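Local coordinates for protein N-methyltransferase (Streptoalloteichus sp. ATCC 53650, PDB 5BSZ) that is a sugar N-methyltransferase that binds S-adenosylhomocysteine and probably transfers a methyl group from S-adenosylmethionine to the amine of a trideoxysugar destined for kedarcidin, at residues L77-R82 against V94-M99; C56-H61 against E86-A91; S50-A55 against D71-E76. All coordinates share one frame; numbering follows the deposited sequence.

Contact 1: residues L77-R82 against V94-M99; sequences LSPAMR and VHQADM. With SAH (S-adenosyl-L-homocysteine), chain B.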
loop_
_atom_site.group_PDB
_atom_site.type_symbol
_atom_site.label_atom_id
_atom_site.label_comp_id
_atom_site.label_asym_id
_atom_site.label_seq_id
_atom_site.Cartn_x
_atom_site.Cartn_y
_atom_site.Cartn_z
ATOM N N LEU A 77 -26.070 11.321 0.133
ATOM C CA LEU A 77 -25.938 10.099 -0.652
ATOM C C LEU A 77 -25.266 8.985 0.091
ATOM O O LEU A 77 -25.529 7.822 -0.173
ATOM C CB LEU A 77 -25.270 10.335 -2.001
ATOM C CG LEU A 77 -25.223 9.174 -2.996
ATOM C CD1 LEU A 77 -26.674 8.760 -3.298
ATOM C CD2 LEU A 77 -24.491 9.669 -4.217
ATOM N N SER A 78 -24.468 9.305 1.090
ATOM C CA SER A 78 -23.689 8.268 1.733
ATOM C C SER A 78 -24.564 7.623 2.814
ATOM O O SER A 78 -25.000 8.307 3.723
ATOM C CB SER A 78 -22.462 8.856 2.411
ATOM O OG SER A 78 -21.948 7.908 3.324
ATOM N N PRO A 79 -24.825 6.310 2.721
ATOM C CA PRO A 79 -25.633 5.677 3.775
ATOM C C PRO A 79 -25.052 5.869 5.187
ATOM O O PRO A 79 -25.778 6.066 6.149
ATOM C CB PRO A 79 -25.665 4.186 3.375
ATOM C CG PRO A 79 -24.852 4.037 2.125
ATOM C CD PRO A 79 -24.515 5.400 1.594
ATOM N N ALA A 80 -23.742 5.834 5.320
ATOM C CA ALA A 80 -23.122 5.982 6.618
ATOM C C ALA A 80 -23.377 7.376 7.175
ATOM O O ALA A 80 -23.778 7.504 8.331
ATOM C CB ALA A 80 -21.618 5.727 6.528
ATOM N N MET A 81 -23.141 8.415 6.362
ATOM C CA MET A 81 -23.391 9.787 6.791
ATOM C C MET A 81 -24.854 10.015 7.144
ATOM O O MET A 81 -25.123 10.724 8.129
ATOM C CB MET A 81 -22.980 10.850 5.762
ATOM C CG MET A 81 -21.523 10.907 5.385
ATOM S SD MET A 81 -20.441 11.341 6.762
ATOM C CE MET A 81 -20.573 9.854 7.721
ATOM N N ARG A 82 -25.750 9.486 6.306
ATOM C CA ARG A 82 -27.185 9.703 6.472
ATOM C C ARG A 82 -27.585 9.159 7.839
ATOM O O ARG A 82 -28.347 9.799 8.571
ATOM C CB ARG A 82 -27.990 9.037 5.365
ATOM C CG ARG A 82 -29.481 9.366 5.371
ATOM C CD ARG A 82 -30.383 8.161 5.094
ATOM N NE ARG A 82 -30.417 7.223 6.209
ATOM C CZ ARG A 82 -31.190 7.375 7.280
ATOM N NH1 ARG A 82 -31.144 6.475 8.250
ATOM N NH2 ARG A 82 -32.009 8.429 7.381
ATOM N N VAL A 94 -33.210 12.727 7.446
ATOM C CA VAL A 94 -32.124 12.786 6.476
ATOM C C VAL A 94 -32.369 11.724 5.444
ATOM O O VAL A 94 -32.398 10.514 5.733
ATOM C CB VAL A 94 -30.781 12.614 7.180
ATOM C CG1 VAL A 94 -29.651 12.939 6.207
ATOM C CG2 VAL A 94 -30.685 13.575 8.359
ATOM N N HIS A 95 -32.570 12.191 4.225
ATOM C CA HIS A 95 -32.962 11.328 3.130
ATOM C C HIS A 95 -31.710 10.885 2.339
ATOM O O HIS A 95 -30.814 11.691 2.081
ATOM C CB HIS A 95 -33.828 12.135 2.169
ATOM C CG HIS A 95 -35.030 12.753 2.800
ATOM N ND1 HIS A 95 -36.212 12.057 2.967
ATOM C CD2 HIS A 95 -35.272 14.020 3.223
ATOM C CE1 HIS A 95 -37.120 12.860 3.498
ATOM N NE2 HIS A 95 -36.569 14.050 3.685
ATOM N N GLN A 96 -31.665 9.622 1.944
ATOM C CA GLN A 96 -30.630 9.129 1.062
ATOM C C GLN A 96 -30.992 9.476 -0.358
ATOM O O GLN A 96 -31.961 8.943 -0.887
ATOM C CB GLN A 96 -30.456 7.617 1.223
ATOM C CG GLN A 96 -29.246 7.202 0.423
ATOM C CD GLN A 96 -29.012 5.715 0.273
ATOM O OE1 GLN A 96 -29.922 4.903 0.320
ATOM N NE2 GLN A 96 -27.769 5.367 0.012
ATOM N N ALA A 97 -30.312 10.463 -0.934
ATOM C CA ALA A 97 -30.581 10.873 -2.294
ATOM C C ALA A 97 -29.417 11.627 -2.896
ATOM O O ALA A 97 -28.489 12.059 -2.200
ATOM C CB ALA A 97 -31.837 11.714 -2.405
ATOM N N ASP A 98 -29.487 11.667 -4.222
ATOM C CA ASP A 98 -28.515 12.290 -5.094
ATOM C C ASP A 98 -28.879 13.761 -5.297
ATOM O O ASP A 98 -29.946 14.114 -5.836
ATOM C CB ASP A 98 -28.483 11.545 -6.419
ATOM C CG ASP A 98 -27.430 12.077 -7.368
ATOM O OD1 ASP A 98 -26.634 13.008 -7.022
ATOM O OD2 ASP A 98 -27.532 11.620 -8.522
ATOM N N MET A 99 -27.954 14.609 -4.875
ATOM C CA MET A 99 -28.140 16.071 -4.942
ATOM C C MET A 99 -28.395 16.518 -6.360
ATOM O O MET A 99 -28.956 17.591 -6.577
ATOM C CB MET A 99 -26.903 16.829 -4.373
ATOM C CG MET A 99 -25.593 16.535 -5.076
ATOM S SD MET A 99 -24.015 17.171 -4.349
ATOM C CE MET A 99 -24.625 18.803 -4.376
HETATM N N SAH B . -22.079 20.087 3.695
HETATM C CA SAH B . -21.274 19.177 4.593
HETATM C CB SAH B . -20.617 17.983 3.868
HETATM C CG SAH B . -19.142 17.955 3.547
HETATM S SD SAH B . -18.480 16.531 2.751
HETATM C C SAH B . -20.376 20.096 5.367
HETATM O O SAH B . -20.228 21.286 5.120
HETATM O OXT SAH B . -19.885 19.691 6.377
HETATM C "C5'" SAH B . -19.348 16.378 1.213
HETATM C "C4'" SAH B . -20.574 15.465 1.400
HETATM O "O4'" SAH B . -21.332 15.380 0.179
HETATM C "C3'" SAH B . -20.203 14.019 1.715
HETATM O "O3'" SAH B . -20.835 13.678 2.945
HETATM C "C2'" SAH B . -20.767 13.142 0.608
HETATM O "O2'" SAH B . -21.308 11.891 1.104
HETATM C "C1'" SAH B . -21.804 14.054 0.006
HETATM N N9 SAH B . -22.096 13.819 -1.421
HETATM C C8 SAH B . -21.205 13.547 -2.422
HETATM N N7 SAH B . -21.856 13.369 -3.594
HETATM C C5 SAH B . -23.181 13.493 -3.318
HETATM C C6 SAH B . -24.406 13.401 -4.106
HETATM N N6 SAH B . -24.247 13.138 -5.417
HETATM N N1 SAH B . -25.576 13.625 -3.465
HETATM C C2 SAH B . -25.658 13.853 -2.150
HETATM N N3 SAH B . -24.583 13.959 -1.349
HETATM C C4 SAH B . -23.348 13.795 -1.881
#

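Contact 2: residues C56-H61 against E86-A91; sequences CGTGEH and ERKLTA. With SAH (S-adenosyl-L-homocysteine), chain B; EDO (1,2-ethanediol), chain D.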
loop_
_atom_site.group_PDB
_atom_site.type_symbol
_atom_site.label_atom_id
_atom_site.label_comp_id
_atom_site.label_asym_id
_atom_site.label_seq_id
_atom_site.Cartn_x
_atom_site.Cartn_y
_atom_site.Cartn_z
ATOM N N CYS A 56 -25.466 17.088 3.472
ATOM C CA CYS A 56 -25.335 17.580 4.814
ATOM C C CYS A 56 -24.236 16.859 5.651
ATOM O O CYS A 56 -23.947 17.274 6.750
ATOM C CB CYS A 56 -26.701 17.528 5.484
ATOM S SG CYS A 56 -27.319 15.838 5.753
ATOM N N GLY A 57 -23.606 15.815 5.155
ATOM C CA GLY A 57 -22.512 15.151 5.933
ATOM C C GLY A 57 -23.054 14.641 7.268
ATOM O O GLY A 57 -24.141 14.051 7.313
ATOM N N THR A 58 -22.353 14.960 8.341
ATOM C CA THR A 58 -22.674 14.485 9.702
ATOM C C THR A 58 -23.915 15.180 10.264
ATOM O O THR A 58 -24.350 14.833 11.345
ATOM C CB THR A 58 -21.558 14.823 10.716
ATOM O OG1 THR A 58 -21.390 16.247 10.786
ATOM C CG2 THR A 58 -20.254 14.246 10.303
ATOM N N GLY A 59 -24.459 16.184 9.574
ATOM C CA GLY A 59 -25.607 16.901 10.113
ATOM C C GLY A 59 -25.261 17.974 11.137
ATOM O O GLY A 59 -26.139 18.544 11.802
ATOM N N GLU A 60 -23.979 18.305 11.241
ATOM C CA GLU A 60 -23.599 19.267 12.229
ATOM C C GLU A 60 -24.088 20.689 11.982
ATOM O O GLU A 60 -24.466 21.385 12.944
ATOM C CB GLU A 60 -22.098 19.199 12.480
ATOM C CG GLU A 60 -21.703 20.143 13.583
ATOM C CD GLU A 60 -21.781 19.472 14.943
ATOM O OE1 GLU A 60 -21.315 20.106 15.910
ATOM O OE2 GLU A 60 -22.259 18.319 15.028
ATOM N N HIS A 61 -24.086 21.153 10.732
ATOM C CA HIS A 61 -24.667 22.446 10.467
ATOM C C HIS A 61 -26.173 22.412 10.837
ATOM O O HIS A 61 -26.702 23.374 11.388
ATOM C CB HIS A 61 -24.548 22.879 9.004
ATOM C CG HIS A 61 -23.150 23.230 8.572
ATOM N ND1 HIS A 61 -22.349 22.370 7.849
ATOM C CD2 HIS A 61 -22.429 24.369 8.730
ATOM C CE1 HIS A 61 -21.182 22.956 7.619
ATOM N NE2 HIS A 61 -21.217 24.182 8.104
ATOM N N GLU A 86 -28.765 11.368 11.099
ATOM C CA GLU A 86 -30.095 11.173 11.637
ATOM C C GLU A 86 -30.062 10.837 13.118
ATOM O O GLU A 86 -30.911 11.281 13.857
ATOM C CB GLU A 86 -30.871 10.096 10.893
ATOM C CG GLU A 86 -32.371 10.313 11.034
ATOM C CD GLU A 86 -33.156 9.480 10.044
ATOM O OE1 GLU A 86 -33.157 8.251 10.291
ATOM O OE2 GLU A 86 -33.700 10.055 9.048
ATOM N N ARG A 87 -29.085 10.035 13.511
ATOM C CA ARG A 87 -28.752 9.782 14.896
ATOM C C ARG A 87 -28.533 11.063 15.673
ATOM O O ARG A 87 -28.967 11.144 16.817
ATOM C CB ARG A 87 -27.465 8.952 14.947
ATOM C CG ARG A 87 -27.383 7.928 16.063
ATOM C CD ARG A 87 -26.119 7.080 15.937
ATOM N NE ARG A 87 -26.086 6.321 14.687
ATOM C CZ ARG A 87 -25.090 6.320 13.799
ATOM N NH1 ARG A 87 -23.972 7.020 13.983
ATOM N NH2 ARG A 87 -25.214 5.586 12.707
ATOM N N LYS A 88 -27.853 12.057 15.094
ATOM C CA LYS A 88 -27.464 13.241 15.865
ATOM C C LYS A 88 -28.595 14.245 16.039
ATOM O O LYS A 88 -28.579 15.018 16.961
ATOM C CB LYS A 88 -26.250 13.917 15.242
ATOM C CG LYS A 88 -25.991 15.344 15.697
ATOM C CD LYS A 88 -25.024 15.992 14.715
ATOM C CE LYS A 88 -23.613 15.569 15.065
ATOM N NZ LYS A 88 -22.749 15.527 13.863
ATOM N N LEU A 89 -29.573 14.236 15.143
ATOM C CA LEU A 89 -30.628 15.226 15.097
ATOM C C LEU A 89 -31.861 14.616 15.781
ATOM O O LEU A 89 -31.899 13.419 16.024
ATOM C CB LEU A 89 -30.926 15.579 13.638
ATOM C CG LEU A 89 -29.715 16.217 12.930
ATOM C CD1 LEU A 89 -29.954 16.304 11.416
ATOM C CD2 LEU A 89 -29.492 17.591 13.545
ATOM N N THR A 90 -32.847 15.435 16.108
ATOM C CA THR A 90 -34.128 14.972 16.678
ATOM C C THR A 90 -35.252 15.239 15.706
ATOM O O THR A 90 -35.477 16.383 15.327
ATOM C CB THR A 90 -34.428 15.702 18.015
ATOM O OG1 THR A 90 -33.431 15.319 18.966
ATOM C CG2 THR A 90 -35.824 15.338 18.585
ATOM N N ALA A 91 -35.932 14.199 15.237
ATOM C CA ALA A 91 -37.120 14.407 14.394
ATOM C C ALA A 91 -36.810 15.237 13.156
ATOM O O ALA A 91 -37.676 15.946 12.651
ATOM C CB ALA A 91 -38.241 15.093 15.160
HETATM N N SAH B . -22.079 20.087 3.695
HETATM C CA SAH B . -21.274 19.177 4.593
HETATM C CB SAH B . -20.617 17.983 3.868
HETATM C CG SAH B . -19.142 17.955 3.547
HETATM S SD SAH B . -18.480 16.531 2.751
HETATM C C SAH B . -20.376 20.096 5.367
HETATM O O SAH B . -20.228 21.286 5.120
HETATM O OXT SAH B . -19.885 19.691 6.377
HETATM C "C5'" SAH B . -19.348 16.378 1.213
HETATM C "C4'" SAH B . -20.574 15.465 1.400
HETATM O "O4'" SAH B . -21.332 15.380 0.179
HETATM C "C3'" SAH B . -20.203 14.019 1.715
HETATM O "O3'" SAH B . -20.835 13.678 2.945
HETATM C "C2'" SAH B . -20.767 13.142 0.608
HETATM O "O2'" SAH B . -21.308 11.891 1.104
HETATM C "C1'" SAH B . -21.804 14.054 0.006
HETATM N N9 SAH B . -22.096 13.819 -1.421
HETATM C C8 SAH B . -21.205 13.547 -2.422
HETATM N N7 SAH B . -21.856 13.369 -3.594
HETATM C C5 SAH B . -23.181 13.493 -3.318
HETATM C C6 SAH B . -24.406 13.401 -4.106
HETATM N N6 SAH B . -24.247 13.138 -5.417
HETATM N N1 SAH B . -25.576 13.625 -3.465
HETATM C C2 SAH B . -25.658 13.853 -2.150
HETATM N N3 SAH B . -24.583 13.959 -1.349
HETATM C C4 SAH B . -23.348 13.795 -1.881
HETATM C C1 EDO D . -31.627 10.776 16.785
HETATM O O1 EDO D . -31.461 11.388 18.074
HETATM C C2 EDO D . -33.089 10.830 16.370
HETATM O O2 EDO D . -33.182 11.309 15.023
#

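Contact 3: residues S50-A55 against D71-E76; sequences SLLDVA and DAAGVE. With SAH (S-adenosyl-L-homocysteine), chain B.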
loop_
_atom_site.group_PDB
_atom_site.type_symbol
_atom_site.label_atom_id
_atom_site.label_comp_id
_atom_site.label_asym_id
_atom_site.label_seq_id
_atom_site.Cartn_x
_atom_site.Cartn_y
_atom_site.Cartn_z
ATOM N N SER A 50 -38.401 26.754 7.817
ATOM C CA SER A 50 -38.072 25.452 7.293
ATOM C C SER A 50 -36.837 25.544 6.389
ATOM O O SER A 50 -36.659 26.517 5.660
ATOM C CB SER A 50 -39.223 24.840 6.503
ATOM O OG SER A 50 -39.540 25.579 5.363
ATOM N N LEU A 51 -36.015 24.503 6.477
ATOM C CA LEU A 51 -34.698 24.500 5.782
ATOM C C LEU A 51 -34.300 23.081 5.396
ATOM O O LEU A 51 -34.408 22.127 6.201
ATOM C CB LEU A 51 -33.625 25.114 6.676
ATOM C CG LEU A 51 -32.214 25.185 6.039
ATOM C CD1 LEU A 51 -31.519 26.468 6.418
ATOM C CD2 LEU A 51 -31.368 24.004 6.437
ATOM N N LEU A 52 -33.825 22.946 4.160
ATOM C CA LEU A 52 -33.175 21.729 3.700
ATOM C C LEU A 52 -31.669 21.912 3.407
ATOM O O LEU A 52 -31.298 22.840 2.705
ATOM C CB LEU A 52 -33.877 21.264 2.442
ATOM C CG LEU A 52 -33.182 20.127 1.688
ATOM C CD1 LEU A 52 -33.355 18.802 2.405
ATOM C CD2 LEU A 52 -33.572 19.957 0.250
ATOM N N ASP A 53 -30.828 21.096 4.043
ATOM C CA ASP A 53 -29.371 21.095 3.822
ATOM C C ASP A 53 -28.980 19.889 2.961
ATOM O O ASP A 53 -29.116 18.710 3.341
ATOM C CB ASP A 53 -28.614 21.146 5.147
ATOM C CG ASP A 53 -27.085 21.261 4.983
ATOM O OD1 ASP A 53 -26.653 21.786 3.927
ATOM O OD2 ASP A 53 -26.355 20.830 5.920
ATOM N N VAL A 54 -28.512 20.205 1.755
ATOM C CA VAL A 54 -28.208 19.239 0.702
ATOM C C VAL A 54 -26.711 18.885 0.731
ATOM O O VAL A 54 -25.865 19.770 0.689
ATOM C CB VAL A 54 -28.589 19.782 -0.682
ATOM C CG1 VAL A 54 -28.226 18.799 -1.772
ATOM C CG2 VAL A 54 -30.076 20.127 -0.713
ATOM N N ALA A 55 -26.433 17.578 0.817
ATOM C CA ALA A 55 -25.105 17.009 1.115
ATOM C C ALA A 55 -24.630 17.411 2.483
ATOM O O ALA A 55 -23.534 17.931 2.633
ATOM C CB ALA A 55 -24.070 17.324 0.028
ATOM N N ASP A 71 -38.293 23.218 11.325
ATOM C CA ASP A 71 -38.854 22.209 10.387
ATOM C C ASP A 71 -37.745 21.997 9.315
ATOM O O ASP A 71 -37.696 22.674 8.286
ATOM C CB ASP A 71 -40.178 22.733 9.820
ATOM C CG ASP A 71 -40.733 21.943 8.646
ATOM O OD1 ASP A 71 -40.426 20.743 8.496
ATOM O OD2 ASP A 71 -41.493 22.540 7.824
ATOM N N ALA A 72 -36.859 21.043 9.589
ATOM C CA ALA A 72 -35.613 20.908 8.803
ATOM C C ALA A 72 -35.478 19.507 8.232
ATOM O O ALA A 72 -36.111 18.537 8.723
ATOM C CB ALA A 72 -34.410 21.221 9.687
ATOM N N ALA A 73 -34.610 19.386 7.225
ATOM C CA ALA A 73 -34.276 18.083 6.658
ATOM C C ALA A 73 -32.884 18.111 6.053
ATOM O O ALA A 73 -32.327 19.192 5.783
ATOM C CB ALA A 73 -35.260 17.625 5.586
ATOM N N GLY A 74 -32.365 16.909 5.834
ATOM C CA GLY A 74 -31.089 16.765 5.101
ATOM C C GLY A 74 -31.205 15.853 3.904
ATOM O O GLY A 74 -32.126 15.020 3.828
ATOM N N VAL A 75 -30.246 15.967 2.979
ATOM C CA VAL A 75 -30.089 15.025 1.881
ATOM C C VAL A 75 -28.626 14.608 1.924
ATOM O O VAL A 75 -27.738 15.483 2.070
ATOM C CB VAL A 75 -30.416 15.675 0.529
ATOM C CG1 VAL A 75 -29.769 14.950 -0.632
ATOM C CG2 VAL A 75 -31.928 15.724 0.324
ATOM N N GLU A 76 -28.390 13.299 1.867
ATOM C CA GLU A 76 -26.999 12.758 1.895
ATOM C C GLU A 76 -26.982 11.449 1.094
ATOM O O GLU A 76 -27.829 10.580 1.331
ATOM C CB GLU A 76 -26.656 12.492 3.347
ATOM C CG GLU A 76 -25.234 12.460 3.841
ATOM C CD GLU A 76 -24.124 12.821 2.889
ATOM O OE1 GLU A 76 -23.586 13.919 3.013
ATOM O OE2 GLU A 76 -23.757 11.933 2.098
HETATM N N SAH B . -22.079 20.087 3.695
HETATM C CA SAH B . -21.274 19.177 4.593
HETATM C CB SAH B . -20.617 17.983 3.868
HETATM C CG SAH B . -19.142 17.955 3.547
HETATM S SD SAH B . -18.480 16.531 2.751
HETATM C C SAH B . -20.376 20.096 5.367
HETATM O O SAH B . -20.228 21.286 5.120
HETATM O OXT SAH B . -19.885 19.691 6.377
HETATM C "C5'" SAH B . -19.348 16.378 1.213
HETATM C "C4'" SAH B . -20.574 15.465 1.400
HETATM O "O4'" SAH B . -21.332 15.380 0.179
HETATM C "C3'" SAH B . -20.203 14.019 1.715
HETATM O "O3'" SAH B . -20.835 13.678 2.945
HETATM C "C2'" SAH B . -20.767 13.142 0.608
HETATM O "O2'" SAH B . -21.308 11.891 1.104
HETATM C "C1'" SAH B . -21.804 14.054 0.006
HETATM N N9 SAH B . -22.096 13.819 -1.421
HETATM C C8 SAH B . -21.205 13.547 -2.422
HETATM N N7 SAH B . -21.856 13.369 -3.594
HETATM C C5 SAH B . -23.181 13.493 -3.318
HETATM C C6 SAH B . -24.406 13.401 -4.106
HETATM N N6 SAH B . -24.247 13.138 -5.417
HETATM N N1 SAH B . -25.576 13.625 -3.465
HETATM C C2 SAH B . -25.658 13.853 -2.150
HETATM N N3 SAH B . -24.583 13.959 -1.349
HETATM C C4 SAH B . -23.348 13.795 -1.881
#

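Contact 1: residues L77-R82 against V94-M99
Val94 meets Arg82 twice. Its CG1 lies 3.7 Å from Arg82 CG, the two side chains running alongside in opposite senses, and its carbonyl O takes a bond from Arg82 NH2 at 2.7 Å. That oxygen lies in the guanidinium plane, at its edge, and the N-H points at it within 17° of straight. Arginine suits the spot: its methylenes pack on the strand while its charge also pairs with Glu86, which should hold the guanidinium in place. Gln96, extended with CG anti to N (chi1 -172°), reaches across to the turn that precedes helix 79-88; its NE2 gives Leu77 O a weak but straight bond of 3.3 Å and lies beside Pro79 CD. This is the second half of a Rossmann-like beta-alpha-beta unit, where helix 79-88, N-capped by Ser78 OG, which accepts a weak bond from Met81 N, returns to strand 94-96. Ala97 O approaches adenine C2, and its small side chain points away from Leu77. Asp98 OD1 accepts from N6 of S-adenosylhomocysteine at 2.9 Å, nearly straight. Met99 N donates to N1 of the ligand, also at 2.9 Å. Leu77 and Met99 sandwich the purine from opposite faces, Leu77 CD2 lying 3.7 Å from N6 of S-adenosylhomocysteine.

Contact 2: residues C56-H61 against E86-A91
Lys88 NZ is gripped by two oxygens, Thr58 O of the glycine-rich loop and Glu60 OE2 from the first turn of helix 60-65. The bond from Lys88 NZ to Thr58 O is 3.1 Å long, and the ammonium stands well above the carbonyl plane, 56° out of it, so it does not use a lone pair in that plane. Glu60 OE2 is likewise 3.1 Å from Lys88 NZ; this is a salt bridge whose hydrogen bond is weak, and the two side chains meet roughly perpendicular. Glu60 gets there by a bend at chi2 (89°), which folds the carboxylate back although its CB points away from helix 79-88. A lysine is well chosen on this exposed helical turn, because its long chain can bend at chi3 (-81°) and carry the charge over to the loop, its CD passing 3.6 Å from Thr58 O. Thr58 CB lies 3.4 Å from the same NZ, and Thr58 OG1 accepts a weak bond from Glu60 N.

Gly59 sits at the N-cap position of helix 60-65 with positive phi, where a CB would collide with the carbonyl O of Thr58 and stand tight against Leu89 CD1. As it is, Leu89 packs close, its CD2 3.9 Å from Gly59 O. Gly57, in the type II' turn from Cys56 to Gly59, also has positive phi, and a side chain there would crowd the cofactor product. This turn belongs to the glycine-rich loop after the first strand of class I methyltransferases, a Rossmann-like fold. The contact thus ties the loop between strand 50-54 and helix 60-65 to the C-terminal end of helix 79-88, with Leu89 also packed on Leu62 and Ala63 of helix 60-65.

Contact 3: residues S50-A55 against D71-E76
Glu76 swings CG anti to its amide nitrogen (chi1 -156°) and then folds at chi2 (5°), a nearly eclipsed turn that brings its carboxylate back to within 3.7 Å of Ala55 C, measured from OE1. There the two oxygens divide the ribose diol of S-adenosylhomocysteine between them: O3' donates to Glu76 OE1 at 2.8 Å and O2' to Glu76 OE2 at 2.6 Å. The acidic residue at the end of the second strand is a hallmark of Rossmann-like methyltransferases. Gly57 N also bonds to OE1 and Ser78 N to OE2, which should fix the carboxylate's rotation. Shortened to an alanine here, the side chain would offer nothing to the ribose, and both hydroxyls and the two amides would probably lose their acceptor. Next to it, Ala55 O accepts from atom N of S-adenosylhomocysteine at 2.8 Å.

Behind the site the strands run parallel, linked by alternating backbone bonds such as Ala73 N to Leu51 O (2.9 Å) and Asp53 N to Ala73 O (3.0 Å). Leu52, with CG anti to N (chi1 170°), reaches across so that CD1 touches Ala73 CB at 3.9 Å and Val75 CG2; small Ala73 accommodates the leucine. Strand 110-113 flanks strand 50-54 across from strand 71-76, while Leu62 of helix 60-65 packs over the face bearing Leu51, Asp53 and Ala72.

Overall arrangement
The three contacts all border one S-adenosylhomocysteine, with Gly16 and Thr115 completing its polar contacts, and their centres lie 9 to 11 Å apart. Contact 3 supplies the paired strands, and contact 1 adds the neighbouring edge strand: His95 N to Gly74 O and His95 O to Glu76 N are both 2.9 Å and probably hydrogen bonds. Contact 2 springs from the end of the first strand, where Cys56 N probably bonds to Val75 O at 3.1 Å. Helix 79-88 is shared, opening in contact 1 and closing in contact 2. Adenine thus meets contact 1, ribose contact 3, and the amino acid end meets Ala55 O of contact 3 and the ring edge of His61 in contact 2.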